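Local coordinates for protein putative alpha-ketoglutarate-dependent taurine dioxygenase (Burkholderia xenovorans, PDB 5HSX) that probably acts as an iron(II)- and 2-oxoglutarate-dependent dioxygenase of the TauD/TfdA family, its substrate not being established, at residues Leu200-Arg208 / Leu218-Val229; Pro133-Ile143 / Trp258-Arg269. All blocks are in the same frame, centred on the assembly; numbering follows the deposited sequence.

Contact 1: Leu200-Arg208 / Leu218-Val229; sequences LVTEHPLVR and LYVSPSFLKSIV
Tyr-219 lies against Arg-208, His-204 and Pro-205. Tyr-219 CB sits beside two backbone carbonyls, Pro-205 O and Leu-206 O, the latter at 3.5 Å. CG and CD1 then lie against CB of Arg-208. On the other flank, Pro-205 O lies at the ring edge, near its plane, beside CD2, and Tyr-219 CE2 comes down over a face of the imidazole, 4.1 Å from His-204 CG. The two rings form a T-shaped pair, planes 85° apart, in which tyrosine offers the edge. CE1 and CZ run under Arg-208 CD, which makes a CH-pi contact 3.9 Å from the Tyr-219 ring centroid. The arginine chain, extended from CG to NE (CG anti to the backbone N, chi1 180°), runs alongside the ring and points the same way. At the tip, Tyr-219 OH ends 3.4 Å from Arg-208 NH1. Tyr-219 centres an inverse gamma turn just after the antiparallel bridge of Val-207 with Leu-218, where the hairpin of 200-209 and 216-218 opens out. Tyr-219 N donates to Leu-206 O at 2.8 Å, while a water donates to both Pro-205 O and Tyr-219 O. At the break in strand 200-209, Leu-206 sends its two methyls into an apolar cluster, CD1 reaching Leu-225 CD2 (4.1 Å) and CD2 meeting Ile-228 CD1 (4.0 Å). Helix 233-247 backs this cluster through Leu-240, which touches Leu-225, and His-204 ND1 is hydrogen-bonded to Ser-306.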
loop_
_atom_site.group_PDB
_atom_site.type_symbol
_atom_site.label_atom_id
_atom_site.label_comp_id
_atom_site.label_asym_id
_atom_site.label_seq_id
_atom_site.Cartn_x
_atom_site.Cartn_y
_atom_site.Cartn_z
ATOM N N LEU B 200 13.212 -19.386 19.185
ATOM C CA LEU B 200 12.489 -18.547 20.131
ATOM C C LEU B 200 11.009 -18.897 20.092
ATOM O O LEU B 200 10.421 -18.994 19.009
ATOM C CB LEU B 200 12.666 -17.061 19.805
ATOM C CG LEU B 200 14.006 -16.372 20.050
ATOM C CD1 LEU B 200 13.960 -14.980 19.444
ATOM C CD2 LEU B 200 14.303 -16.296 21.537
ATOM N N VAL B 201 10.412 -19.089 21.269
ATOM C CA VAL B 201 8.976 -19.329 21.395
ATOM C C VAL B 201 8.469 -18.525 22.584
ATOM O O VAL B 201 8.981 -18.670 23.701
ATOM C CB VAL B 201 8.637 -20.825 21.582
ATOM C CG1 VAL B 201 7.115 -21.023 21.606
ATOM C CG2 VAL B 201 9.279 -21.685 20.498
ATOM N N THR B 202 7.454 -17.692 22.351
ATOM C CA THR B 202 6.900 -16.822 23.378
ATOM C C THR B 202 5.385 -16.782 23.251
ATOM O O THR B 202 4.846 -16.773 22.139
ATOM C CB THR B 202 7.473 -15.397 23.273
ATOM O OG1 THR B 202 8.885 -15.438 23.514
ATOM C CG2 THR B 202 6.815 -14.450 24.286
ATOM N N GLU B 203 4.705 -16.767 24.393
ATOM C CA GLU B 203 3.267 -16.553 24.442
ATOM C C GLU B 203 3.005 -15.078 24.734
ATOM O O GLU B 203 3.421 -14.569 25.777
ATOM C CB GLU B 203 2.609 -17.437 25.506
ATOM C CG GLU B 203 1.080 -17.284 25.535
ATOM C CD GLU B 203 0.440 -18.075 26.669
ATOM O OE1 GLU B 203 0.599 -19.314 26.707
ATOM O OE2 GLU B 203 -0.213 -17.448 27.520
ATOM N N HIS B 204 2.310 -14.403 23.818
ATOM C CA HIS B 204 1.951 -12.991 23.941
ATOM C C HIS B 204 0.441 -12.827 24.017
ATOM O O HIS B 204 -0.302 -13.672 23.501
ATOM C CB HIS B 204 2.454 -12.181 22.735
ATOM C CG HIS B 204 3.920 -11.901 22.753
ATOM N ND1 HIS B 204 4.535 -11.192 23.762
ATOM C CD2 HIS B 204 4.892 -12.210 21.860
ATOM C CE1 HIS B 204 5.829 -11.086 23.497
ATOM N NE2 HIS B 204 6.069 -11.689 22.344
ATOM N N PRO B 205 -0.047 -11.740 24.619
ATOM C CA PRO B 205 -1.463 -11.398 24.453
ATOM C C PRO B 205 -1.748 -11.087 22.995
ATOM O O PRO B 205 -0.906 -10.531 22.285
ATOM C CB PRO B 205 -1.635 -10.153 25.330
ATOM C CG PRO B 205 -0.278 -9.508 25.290
ATOM C CD PRO B 205 0.701 -10.662 25.299
ATOM N N LEU B 206 -2.943 -11.461 22.539
ATOM C CA LEU B 206 -3.333 -11.022 21.206
ATOM C C LEU B 206 -3.647 -9.532 21.183
ATOM O O LEU B 206 -3.585 -8.915 20.118
ATOM C CB LEU B 206 -4.549 -11.817 20.713
ATOM C CG LEU B 206 -4.383 -12.657 19.456
ATOM C CD1 LEU B 206 -3.250 -13.660 19.628
ATOM C CD2 LEU B 206 -5.710 -13.355 19.146
ATOM N N VAL B 207 -3.989 -8.948 22.332
ATOM C CA VAL B 207 -4.234 -7.519 22.456
ATOM C C VAL B 207 -3.208 -6.954 23.430
ATOM O O VAL B 207 -3.191 -7.329 24.612
ATOM C CB VAL B 207 -5.666 -7.229 22.933
ATOM C CG1 VAL B 207 -5.876 -5.736 23.102
ATOM C CG2 VAL B 207 -6.675 -7.823 21.955
ATOM N N ARG B 208 -2.337 -6.072 22.939
ATOM C CA ARG B 208 -1.289 -5.498 23.778
ATOM C C ARG B 208 -1.695 -4.108 24.247
ATOM O O ARG B 208 -1.979 -3.229 23.425
ATOM C CB ARG B 208 0.051 -5.415 23.041
ATOM C CG ARG B 208 1.121 -4.802 23.952
ATOM C CD ARG B 208 2.537 -4.744 23.338
ATOM N NE ARG B 208 3.452 -4.242 24.370
ATOM C CZ ARG B 208 4.775 -4.138 24.246
ATOM N NH1 ARG B 208 5.372 -4.507 23.119
ATOM N NH2 ARG B 208 5.495 -3.659 25.257
ATOM N N LEU B 218 -3.842 -4.477 18.240
ATOM C CA LEU B 218 -4.101 -5.831 17.756
ATOM C C LEU B 218 -2.747 -6.449 17.414
ATOM O O LEU B 218 -2.195 -6.227 16.331
ATOM C CB LEU B 218 -5.060 -5.792 16.563
ATOM C CG LEU B 218 -5.597 -7.097 15.976
ATOM C CD1 LEU B 218 -6.227 -7.953 17.066
ATOM C CD2 LEU B 218 -6.617 -6.792 14.863
ATOM N N TYR B 219 -2.194 -7.210 18.362
ATOM C CA TYR B 219 -0.766 -7.544 18.387
ATOM C C TYR B 219 -0.527 -8.865 17.657
ATOM O O TYR B 219 -0.097 -9.860 18.232
ATOM C CB TYR B 219 -0.299 -7.618 19.842
ATOM C CG TYR B 219 1.188 -7.461 20.084
ATOM C CD1 TYR B 219 1.839 -6.279 19.764
ATOM C CD2 TYR B 219 1.924 -8.480 20.682
ATOM C CE1 TYR B 219 3.204 -6.116 20.010
ATOM C CE2 TYR B 219 3.287 -8.330 20.931
ATOM C CZ TYR B 219 3.920 -7.144 20.595
ATOM O OH TYR B 219 5.269 -6.977 20.857
ATOM N N VAL B 220 -0.787 -8.856 16.344
ATOM C CA VAL B 220 -0.938 -10.104 15.601
ATOM C C VAL B 220 0.219 -10.370 14.638
ATOM O O VAL B 220 0.109 -11.276 13.807
ATOM C CB VAL B 220 -2.283 -10.165 14.853
ATOM C CG1 VAL B 220 -3.450 -10.257 15.842
ATOM C CG2 VAL B 220 -2.463 -8.957 13.917
ATOM N N SER B 221 1.330 -9.620 14.743
ATOM C CA SER B 221 2.628 -9.863 14.090
ATOM C C SER B 221 2.621 -11.033 13.096
ATOM O O SER B 221 3.066 -12.139 13.444
ATOM C CB SER B 221 3.684 -10.111 15.176
ATOM O OG SER B 221 4.990 -10.053 14.636
ATOM N N PRO B 222 2.147 -10.838 11.854
ATOM C CA PRO B 222 1.782 -12.005 11.027
ATOM C C PRO B 222 2.934 -12.945 10.688
ATOM O O PRO B 222 2.695 -14.152 10.548
ATOM C CB PRO B 222 1.175 -11.361 9.759
ATOM C CG PRO B 222 0.553 -10.078 10.304
ATOM C CD PRO B 222 1.588 -9.586 11.305
ATOM N N SER B 223 4.169 -12.458 10.559
ATOM C CA SER B 223 5.255 -13.384 10.231
ATOM C C SER B 223 5.597 -14.334 11.373
ATOM O O SER B 223 6.145 -15.413 11.120
ATOM C CB SER B 223 6.524 -12.626 9.843
ATOM O OG SER B 223 6.338 -11.923 8.643
ATOM N N PHE B 224 5.311 -13.959 12.619
ATOM C CA PHE B 224 5.789 -14.716 13.771
ATOM C C PHE B 224 4.691 -15.372 14.586
ATOM O O PHE B 224 4.948 -16.407 15.213
ATOM C CB PHE B 224 6.620 -13.807 14.679
ATOM C CG PHE B 224 7.734 -13.130 13.946
ATOM C CD1 PHE B 224 8.489 -13.850 13.018
ATOM C CD2 PHE B 224 7.985 -11.777 14.115
ATOM C CE1 PHE B 224 9.502 -13.243 12.298
ATOM C CE2 PHE B 224 9.002 -11.156 13.402
ATOM C CZ PHE B 224 9.761 -11.891 12.488
ATOM N N LEU B 225 3.480 -14.816 14.579
ATOM C CA LEU B 225 2.387 -15.406 15.348
ATOM C C LEU B 225 1.898 -16.670 14.645
ATOM O O LEU B 225 1.495 -16.630 13.476
ATOM C CB LEU B 225 1.260 -14.388 15.524
ATOM C CG LEU B 225 -0.062 -14.859 16.139
ATOM C CD1 LEU B 225 0.137 -15.528 17.539
ATOM C CD2 LEU B 225 -1.043 -13.679 16.230
ATOM N N LYS B 226 1.961 -17.803 15.346
ATOM C CA LYS B 226 1.705 -19.103 14.733
ATOM C C LYS B 226 0.369 -19.708 15.115
ATOM O O LYS B 226 -0.252 -20.391 14.290
ATOM C CB LYS B 226 2.817 -20.095 15.114
ATOM C CG LYS B 226 4.215 -19.603 14.791
ATOM C CD LYS B 226 4.335 -19.205 13.335
ATOM C CE LYS B 226 5.774 -18.822 12.981
ATOM N NZ LYS B 226 5.843 -18.432 11.540
ATOM N N SER B 227 -0.086 -19.496 16.353
ATOM C CA SER B 227 -1.307 -20.141 16.801
ATOM C C SER B 227 -1.900 -19.362 17.969
ATOM O O SER B 227 -1.200 -18.635 18.682
ATOM C CB SER B 227 -1.044 -21.587 17.219
ATOM O OG SER B 227 -0.132 -21.636 18.311
ATOM N N ILE B 228 -3.196 -19.562 18.169
ATOM C CA ILE B 228 -3.931 -18.991 19.294
ATOM C C ILE B 228 -4.057 -20.067 20.362
ATOM O O ILE B 228 -4.476 -21.192 20.068
ATOM C CB ILE B 228 -5.310 -18.483 18.840
ATOM C CG1 ILE B 228 -5.137 -17.317 17.851
ATOM C CG2 ILE B 228 -6.178 -18.067 20.061
ATOM C CD1 ILE B 228 -6.459 -16.817 17.228
ATOM N N VAL B 229 -3.692 -19.728 21.602
ATOM C CA VAL B 229 -3.689 -20.709 22.686
ATOM C C VAL B 229 -5.115 -21.118 23.028
ATOM O O VAL B 229 -6.016 -20.274 23.125
ATOM C CB VAL B 229 -2.969 -20.139 23.919
ATOM C CG1 VAL B 229 -3.062 -21.109 25.087
ATOM C CG2 VAL B 229 -1.508 -19.846 23.573
HETATM O O HOH W 1 -0.024 -11.921 20.014
#

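Contact 2: Pro133-Ile143 / Trp258-Arg269; sequences PWASILRGVTI and WQAGSVAFWDNR
Strands 135-140 and 263-267, antiparallel neighbours in the larger sheet of this cupin-clan fold, pair here, with a type II turn, Gln-259 to Ser-262, leading into the second. In the ladder Leu-138 N donates to Ala-264 O at 2.9 Å; beyond it Gly-140 N donates to Ser-262 O and Gly-140 O accepts from Gly-261 N, inside the turn. On one face Ser-136 CB sits over the six-membered ring of Trp-266, 3.8 Å from its centroid, that indole set between backbone N and carbonyl carbon (chi1 65°); Leu-138 CB meets its edge. Leu-138 CD2 reaches Trp-258 CZ2 at 3.6 Å. On the other face Ile-137 CG1 packs over the Phe-265 ring, 3.4 Å from Phe-265 CD1. At the far end Asn-268 ND2 donates to Ser-136 OG (3.1 Å, 158°). Arg-269 grips Asp-267 side-on, NE to OD1 at 2.9 Å and NH2 to OD2 from above the carboxylate plane; Arg-269 N meets OD1 from the face opposite NE, an Asx turn. Trp-134 CE3 lies over a guanidinium face. His-210 also bonds Asp-267, and Glu-212 Arg-269. Trp-266 meets His-273, a sodium ligand. Strands 59-62 and 287-293 flank the pair; helix 44-57 packs on the Phe-265 side.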
loop_
_atom_site.group_PDB
_atom_site.type_symbol
_atom_site.label_atom_id
_atom_site.label_comp_id
_atom_site.label_asym_id
_atom_site.label_seq_id
_atom_site.Cartn_x
_atom_site.Cartn_y
_atom_site.Cartn_z
ATOM N N PRO B 133 11.621 -5.304 21.013
ATOM C CA PRO B 133 12.052 -3.899 21.063
ATOM C C PRO B 133 10.862 -2.973 20.864
ATOM O O PRO B 133 9.968 -3.247 20.060
ATOM C CB PRO B 133 13.052 -3.788 19.902
ATOM C CG PRO B 133 12.674 -4.904 18.973
ATOM C CD PRO B 133 12.234 -6.026 19.881
ATOM N N TRP B 134 10.833 -1.876 21.620
ATOM C CA TRP B 134 9.669 -1.009 21.504
ATOM C C TRP B 134 9.724 -0.104 20.279
ATOM O O TRP B 134 8.672 0.366 19.834
ATOM C CB TRP B 134 9.484 -0.187 22.786
ATOM C CG TRP B 134 10.354 1.025 22.955
ATOM C CD1 TRP B 134 11.544 1.107 23.640
ATOM C CD2 TRP B 134 10.067 2.349 22.492
ATOM N NE1 TRP B 134 12.016 2.403 23.615
ATOM C CE2 TRP B 134 11.130 3.182 22.913
ATOM C CE3 TRP B 134 9.008 2.916 21.766
ATOM C CZ2 TRP B 134 11.169 4.546 22.622
ATOM C CZ3 TRP B 134 9.052 4.271 21.476
ATOM C CH2 TRP B 134 10.129 5.070 21.901
ATOM N N ALA B 135 10.908 0.135 19.714
ATOM C CA ALA B 135 11.015 1.035 18.573
ATOM C C ALA B 135 12.248 0.681 17.768
ATOM O O ALA B 135 13.193 0.067 18.275
ATOM C CB ALA B 135 11.103 2.504 19.009
ATOM N N SER B 136 12.244 1.108 16.510
ATOM C CA SER B 136 13.429 1.006 15.674
ATOM C C SER B 136 13.620 2.316 14.925
ATOM O O SER B 136 12.655 3.030 14.634
ATOM C CB SER B 136 13.325 -0.164 14.682
ATOM O OG SER B 136 12.654 -1.277 15.259
ATOM N N ILE B 137 14.876 2.615 14.605
ATOM C CA ILE B 137 15.247 3.806 13.852
ATOM C C ILE B 137 16.093 3.349 12.675
ATOM O O ILE B 137 17.227 2.887 12.860
ATOM C CB ILE B 137 16.007 4.820 14.718
ATOM C CG1 ILE B 137 15.116 5.274 15.875
ATOM C CG2 ILE B 137 16.478 6.004 13.862
ATOM C CD1 ILE B 137 15.848 5.932 16.984
ATOM N N LEU B 138 15.552 3.483 11.467
ATOM C CA LEU B 138 16.163 2.970 10.247
ATOM C C LEU B 138 16.545 4.146 9.357
ATOM O O LEU B 138 15.686 4.969 9.026
ATOM C CB LEU B 138 15.175 2.050 9.528
ATOM C CG LEU B 138 15.552 1.433 8.187
ATOM C CD1 LEU B 138 16.749 0.512 8.338
ATOM C CD2 LEU B 138 14.328 0.682 7.642
ATOM N N ARG B 139 17.820 4.229 8.960
ATOM C CA ARG B 139 18.284 5.320 8.109
ATOM C C ARG B 139 18.781 4.795 6.764
ATOM O O ARG B 139 19.413 3.736 6.688
ATOM C CB ARG B 139 19.379 6.153 8.811
ATOM C CG ARG B 139 20.819 5.632 8.705
ATOM C CD ARG B 139 21.773 6.523 9.506
ATOM N NE ARG B 139 23.136 6.474 8.988
ATOM C CZ ARG B 139 24.086 5.655 9.431
ATOM N NH1 ARG B 139 23.833 4.808 10.421
ATOM N NH2 ARG B 139 25.297 5.684 8.881
ATOM N N GLY B 140 18.483 5.537 5.699
ATOM C CA GLY B 140 18.859 5.146 4.353
ATOM C C GLY B 140 20.096 5.880 3.878
ATOM O O GLY B 140 20.121 7.111 3.833
ATOM N N VAL B 141 21.126 5.117 3.529
ATOM C CA VAL B 141 22.402 5.674 3.084
ATOM C C VAL B 141 22.545 5.604 1.573
ATOM O O VAL B 141 22.810 6.614 0.919
ATOM C CB VAL B 141 23.574 4.961 3.792
ATOM C CG1 VAL B 141 24.907 5.398 3.182
ATOM C CG2 VAL B 141 23.530 5.258 5.291
ATOM N N THR B 142 22.387 4.411 1.002
ATOM C CA THR B 142 22.398 4.212 -0.445
ATOM C C THR B 142 20.999 3.760 -0.834
ATOM O O THR B 142 20.564 2.670 -0.448
ATOM C CB THR B 142 23.453 3.190 -0.850
ATOM O OG1 THR B 142 24.722 3.602 -0.327
ATOM C CG2 THR B 142 23.545 3.086 -2.366
ATOM N N ILE B 143 20.283 4.612 -1.560
ATOM C CA ILE B 143 18.861 4.385 -1.791
ATOM C C ILE B 143 18.575 4.424 -3.285
ATOM O O ILE B 143 18.949 5.392 -3.965
ATOM C CB ILE B 143 18.000 5.411 -1.038
ATOM C CG1 ILE B 143 18.136 5.223 0.482
ATOM C CG2 ILE B 143 16.558 5.340 -1.509
ATOM C CD1 ILE B 143 17.696 3.852 1.002
ATOM N N TRP B 258 11.708 5.846 0.050
ATOM C CA TRP B 258 12.971 6.277 0.627
ATOM C C TRP B 258 13.736 7.210 -0.300
ATOM O O TRP B 258 13.621 7.148 -1.527
ATOM C CB TRP B 258 13.850 5.067 0.948
ATOM C CG TRP B 258 13.302 4.252 2.057
ATOM C CD1 TRP B 258 12.371 3.259 1.967
ATOM C CD2 TRP B 258 13.632 4.373 3.445
ATOM N NE1 TRP B 258 12.103 2.751 3.218
ATOM C CE2 TRP B 258 12.871 3.417 4.138
ATOM C CE3 TRP B 258 14.507 5.194 4.164
ATOM C CZ2 TRP B 258 12.950 3.260 5.520
ATOM C CZ3 TRP B 258 14.592 5.033 5.534
ATOM C CH2 TRP B 258 13.810 4.078 6.201
ATOM N N GLN B 259 14.524 8.084 0.313
ATOM C CA GLN B 259 15.587 8.813 -0.357
ATOM C C GLN B 259 16.831 8.699 0.507
ATOM O O GLN B 259 16.744 8.402 1.702
ATOM C CB GLN B 259 15.229 10.292 -0.578
ATOM C CG GLN B 259 13.982 10.515 -1.429
ATOM C CD GLN B 259 13.626 11.985 -1.532
ATOM O OE1 GLN B 259 14.498 12.829 -1.734
ATOM N NE2 GLN B 259 12.344 12.301 -1.372
ATOM N N ALA B 260 17.993 8.934 -0.101
ATOM C CA ALA B 260 19.213 9.032 0.688
ATOM C C ALA B 260 19.025 10.083 1.774
ATOM O O ALA B 260 18.468 11.156 1.529
ATOM C CB ALA B 260 20.406 9.393 -0.205
ATOM N N GLY B 261 19.462 9.756 2.989
ATOM C CA GLY B 261 19.293 10.656 4.107
ATOM C C GLY B 261 17.945 10.583 4.789
ATOM O O GLY B 261 17.694 11.369 5.713
ATOM N N SER B 262 17.065 9.676 4.376
ATOM C CA SER B 262 15.782 9.554 5.056
ATOM C C SER B 262 15.914 8.671 6.290
ATOM O O SER B 262 16.796 7.811 6.375
ATOM C CB SER B 262 14.712 8.989 4.119
ATOM O OG SER B 262 14.444 9.889 3.046
ATOM N N VAL B 263 15.039 8.918 7.266
ATOM C CA VAL B 263 15.015 8.181 8.525
ATOM C C VAL B 263 13.568 7.828 8.834
ATOM O O VAL B 263 12.678 8.671 8.700
ATOM C CB VAL B 263 15.629 8.998 9.685
ATOM C CG1 VAL B 263 15.603 8.185 10.994
ATOM C CG2 VAL B 263 17.055 9.438 9.348
ATOM N N ALA B 264 13.334 6.580 9.239
ATOM C CA ALA B 264 12.036 6.133 9.726
ATOM C C ALA B 264 12.180 5.694 11.175
ATOM O O ALA B 264 13.093 4.931 11.507
ATOM C CB ALA B 264 11.491 4.981 8.870
ATOM N N PHE B 265 11.274 6.172 12.029
ATOM C CA PHE B 265 11.305 5.941 13.474
ATOM C C PHE B 265 9.913 5.440 13.837
ATOM O O PHE B 265 8.945 6.204 13.754
ATOM C CB PHE B 265 11.651 7.255 14.190
ATOM C CG PHE B 265 11.838 7.167 15.701
ATOM C CD1 PHE B 265 11.797 5.966 16.398
ATOM C CD2 PHE B 265 12.074 8.335 16.411
ATOM C CE1 PHE B 265 11.994 5.941 17.777
ATOM C CE2 PHE B 265 12.266 8.320 17.787
ATOM C CZ PHE B 265 12.221 7.119 18.473
ATOM N N TRP B 266 9.778 4.158 14.186
ATOM C CA TRP B 266 8.441 3.616 14.400
ATOM C C TRP B 266 8.303 2.942 15.757
ATOM O O TRP B 266 9.275 2.452 16.340
ATOM C CB TRP B 266 8.021 2.630 13.301
ATOM C CG TRP B 266 8.793 1.343 13.191
ATOM C CD1 TRP B 266 8.478 0.147 13.771
ATOM C CD2 TRP B 266 9.949 1.104 12.379
ATOM N NE1 TRP B 266 9.390 -0.814 13.396
ATOM C CE2 TRP B 266 10.300 -0.254 12.539
ATOM C CE3 TRP B 266 10.733 1.910 11.549
ATOM C CZ2 TRP B 266 11.403 -0.828 11.892
ATOM C CZ3 TRP B 266 11.826 1.334 10.899
ATOM C CH2 TRP B 266 12.153 -0.019 11.086
ATOM N N ASP B 267 7.059 2.935 16.237
ATOM C CA ASP B 267 6.682 2.384 17.538
ATOM C C ASP B 267 6.194 0.957 17.303
ATOM O O ASP B 267 5.070 0.743 16.844
ATOM C CB ASP B 267 5.604 3.251 18.189
ATOM C CG ASP B 267 5.235 2.783 19.594
ATOM O OD1 ASP B 267 5.627 1.661 19.982
ATOM O OD2 ASP B 267 4.533 3.534 20.301
ATOM N N ASN B 268 7.045 -0.021 17.628
ATOM C CA ASN B 268 6.716 -1.436 17.461
ATOM C C ASN B 268 5.599 -1.913 18.375
ATOM O O ASN B 268 5.095 -3.022 18.183
ATOM C CB ASN B 268 7.939 -2.299 17.737
ATOM C CG ASN B 268 8.928 -2.275 16.623
ATOM O OD1 ASN B 268 8.589 -2.555 15.467
ATOM N ND2 ASN B 268 10.176 -1.947 16.952
ATOM N N ARG B 269 5.228 -1.146 19.388
ATOM C CA ARG B 269 4.119 -1.576 20.214
ATOM C C ARG B 269 2.772 -1.317 19.561
ATOM O O ARG B 269 1.759 -1.837 20.044
ATOM C CB ARG B 269 4.204 -0.880 21.573
ATOM C CG ARG B 269 5.577 -1.071 22.205
ATOM C CD ARG B 269 5.822 -0.097 23.322
ATOM N NE ARG B 269 5.828 1.274 22.834
ATOM C CZ ARG B 269 6.149 2.327 23.583
ATOM N NH1 ARG B 269 6.516 2.165 24.851
ATOM N NH2 ARG B 269 6.111 3.543 23.058
#

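How the contacts relate
After the strands and helices of the N-terminal part, the chain lays down 133-143, then runs through strand 150-154, two helices and strand 174-179 before reaching 200-208. Contact 1 closes a short loop there, with nine residues separating it from 218-229. Helix 233-247 and strand 253-256 follow, and 258-269 returns to pair with 133-143, so contact 2 closes a loop of 114 residues and contact 1 is nested inside it. Contact 2 joins central strands of the seven-stranded sheet; contact 1 ties together parts of the five-stranded sheet. Their centres lie about 24 Å apart, yet they touch where Arg-208 packs on Arg-269 and Tyr-219 on Asn-268.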